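Local coordinates for sugar ABC transporter, sugar-binding protein (Streptococcus pneumoniae, PDB 2HEU) that probably captures raffinose-type sugars outside the cell and delivers them to an ABC importer, at residues E22-K27 against K51-P56. Numbering follows the deposited sequence. Where two conformers were deposited one is given.
Sequences EYFNQK and KVVNVP
The parallel strand pair of a right-handed beta-alpha-beta unit, at the edge of a sheet in the solute-binding-protein fold, brings Y23 against K51 and V53. Y23 N donates to K51 O (2.9 Å), Y23 O accepts from V53 N (2.8 Å, almost straight at 173°), and N25 N closes on V53 O at 2.9 Å. Beyond this the chains part, and a water bridges them, donating to N25 O and accepting from V55 N; it sits over the F24 ring. On that side, V53, beta-branched and so at ease in extended backbone, offers two methyls: CG2 lies 3.4 Å from OE2 of E22, whose carboxylate is salt-bridged to R65, while CG1 meets F24 CD1 obliquely at 4.0 Å. V55 CG2 extends this apolar patch to F24 CE1 (3.9 Å). On the other side, Y23 CD2 rests alongside V52 CG1. N25 forms an Asx turn: its short side chain carries a carbonyl to the N-H two residues ahead, OD1 accepting from K27 N at 3.1 Å, with the donor above the carbonyl plane. Strand 19-24 also pairs with strand 74-76, helix 58-67 covers F24 and V55, and helix 31-44, the crossover, packs on V52 and N25.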
loop_
_atom_site.group_PDB
_atom_site.type_symbol
_atom_site.label_atom_id
_atom_site.label_comp_id
_atom_site.label_asym_id
_atom_site.label_seq_id
_atom_site.Cartn_x
_atom_site.Cartn_y
_atom_site.Cartn_z
ATOM N N GLU A 22 -16.029 -7.778 -19.536
ATOM C CA GLU A 22 -15.952 -8.051 -18.116
ATOM C C GLU A 22 -14.890 -7.210 -17.463
ATOM O O GLU A 22 -13.779 -7.100 -17.956
ATOM C CB GLU A 22 -15.561 -9.502 -17.875
ATOM C CG GLU A 22 -15.428 -9.862 -16.420
ATOM C CD GLU A 22 -15.066 -11.235 -16.079
ATOM O OE1 GLU A 22 -15.115 -12.104 -16.991
ATOM O OE2 GLU A 22 -14.739 -11.570 -14.933
ATOM N N TYR A 23 -15.254 -6.599 -16.341
ATOM C CA TYR A 23 -14.307 -5.924 -15.412
ATOM C C TYR A 23 -14.253 -6.796 -14.176
ATOM O O TYR A 23 -15.235 -6.900 -13.412
ATOM C CB TYR A 23 -14.736 -4.494 -15.088
ATOM C CG TYR A 23 -13.939 -3.954 -13.946
ATOM C CD1 TYR A 23 -12.564 -4.018 -13.922
ATOM C CD2 TYR A 23 -14.568 -3.443 -12.811
ATOM C CE1 TYR A 23 -11.852 -3.597 -12.803
ATOM C CE2 TYR A 23 -13.840 -3.028 -11.705
ATOM C CZ TYR A 23 -12.480 -3.132 -11.707
ATOM O OH TYR A 23 -11.732 -2.792 -10.592
ATOM N N PHE A 24 -13.084 -7.416 -13.960
ATOM C CA PHE A 24 -12.883 -8.304 -12.788
ATOM C C PHE A 24 -12.328 -7.445 -11.634
ATOM O O PHE A 24 -11.180 -7.039 -11.649
ATOM C CB PHE A 24 -11.915 -9.429 -13.156
ATOM C CG PHE A 24 -11.728 -10.453 -12.095
ATOM C CD1 PHE A 24 -12.552 -11.591 -12.003
ATOM C CD2 PHE A 24 -10.711 -10.322 -11.133
ATOM C CE1 PHE A 24 -12.342 -12.591 -11.024
ATOM C CE2 PHE A 24 -10.523 -11.302 -10.200
ATOM C CZ PHE A 24 -11.336 -12.404 -10.155
ATOM N N ASN A 25 -13.210 -7.124 -10.693
ATOM C CA ASN A 25 -12.865 -6.201 -9.617
ATOM C C ASN A 25 -12.293 -6.930 -8.415
ATOM O O ASN A 25 -12.776 -8.009 -8.045
ATOM C CB ASN A 25 -14.169 -5.533 -9.196
ATOM C CG ASN A 25 -13.925 -4.422 -8.188
ATOM O OD1 ASN A 25 -13.000 -3.604 -8.322
ATOM N ND2 ASN A 25 -14.816 -4.304 -7.223
ATOM N N GLN A 26 -11.351 -6.309 -7.741
ATOM C CA GLN A 26 -10.870 -6.791 -6.431
ATOM C C GLN A 26 -11.182 -5.745 -5.320
ATOM O O GLN A 26 -11.017 -6.064 -4.152
ATOM C CB GLN A 26 -9.427 -7.204 -6.392
ATOM C CG GLN A 26 -9.174 -8.380 -7.344
ATOM C CD GLN A 26 -7.906 -9.073 -7.089
ATOM O OE1 GLN A 26 -7.733 -9.676 -5.962
ATOM N NE2 GLN A 26 -7.030 -9.107 -8.043
ATOM N N LYS A 27 -11.682 -4.550 -5.633
ATOM C CA LYS A 27 -11.929 -3.579 -4.577
ATOM C C LYS A 27 -13.408 -3.667 -4.217
ATOM O O LYS A 27 -14.252 -2.855 -4.611
ATOM C CB LYS A 27 -11.557 -2.222 -5.105
ATOM C CG LYS A 27 -11.571 -1.136 -4.072
ATOM C CD LYS A 27 -10.346 -1.039 -3.159
ATOM C CE LYS A 27 -10.483 0.035 -2.099
ATOM N NZ LYS A 27 -9.342 -0.056 -1.169
ATOM N N LYS A 51 -19.766 -5.964 -17.486
ATOM C CA LYS A 51 -20.101 -6.934 -16.439
ATOM C C LYS A 51 -19.104 -6.706 -15.289
ATOM O O LYS A 51 -17.952 -7.086 -15.470
ATOM C CB LYS A 51 -19.849 -8.368 -16.969
ATOM C CG LYS A 51 -20.301 -9.568 -16.097
ATOM C CD LYS A 51 -19.972 -10.975 -16.720
ATOM C CE LYS A 51 -20.225 -12.153 -15.685
ATOM N NZ LYS A 51 -19.835 -13.522 -16.170
ATOM N N VAL A 52 -19.502 -6.110 -14.151
ATOM C CA VAL A 52 -18.597 -5.885 -13.055
ATOM C C VAL A 52 -18.659 -7.121 -12.199
ATOM O O VAL A 52 -19.768 -7.490 -11.674
ATOM C CB VAL A 52 -19.016 -4.668 -12.254
ATOM C CG1 VAL A 52 -18.126 -4.478 -11.002
ATOM C CG2 VAL A 52 -18.902 -3.409 -13.164
ATOM N N VAL A 53 -17.556 -7.822 -12.064
ATOM C CA VAL A 53 -17.510 -9.055 -11.374
ATOM C C VAL A 53 -16.798 -8.918 -10.023
ATOM O O VAL A 53 -15.734 -8.305 -9.924
ATOM C CB VAL A 53 -16.796 -10.148 -12.229
ATOM C CG1 VAL A 53 -16.492 -11.402 -11.447
ATOM C CG2 VAL A 53 -17.616 -10.393 -13.472
ATOM N N ASN A 54 -17.435 -9.477 -9.004
ATOM C CA ASN A 54 -16.884 -9.515 -7.629
ATOM C C ASN A 54 -17.117 -10.968 -7.166
ATOM O O ASN A 54 -18.332 -11.415 -7.072
ATOM C CB ASN A 54 -17.658 -8.606 -6.695
ATOM C CG ASN A 54 -17.487 -7.157 -6.991
ATOM O OD1 ASN A 54 -18.413 -6.477 -7.551
ATOM N ND2 ASN A 54 -16.344 -6.611 -6.656
ATOM N N VAL A 55 -16.066 -11.733 -6.953
ATOM C CA VAL A 55 -16.142 -13.022 -6.399
ATOM C C VAL A 55 -15.275 -13.099 -5.167
ATOM O O VAL A 55 -14.252 -12.515 -5.064
ATOM C CB VAL A 55 -15.773 -14.101 -7.383
ATOM C CG1 VAL A 55 -16.828 -14.202 -8.493
ATOM C CG2 VAL A 55 -14.319 -13.994 -7.929
ATOM N N PRO A 56 -15.657 -14.020 -4.232
ATOM C CA PRO A 56 -14.770 -14.271 -3.068
ATOM C C PRO A 56 -13.515 -14.938 -3.505
ATOM O O PRO A 56 -13.451 -15.559 -4.554
ATOM C CB PRO A 56 -15.577 -15.151 -2.151
ATOM C CG PRO A 56 -16.881 -15.277 -2.765
ATOM C CD PRO A 56 -16.935 -14.727 -4.112
HETATM O O HOH W 1 -13.835 -10.543 -8.604
#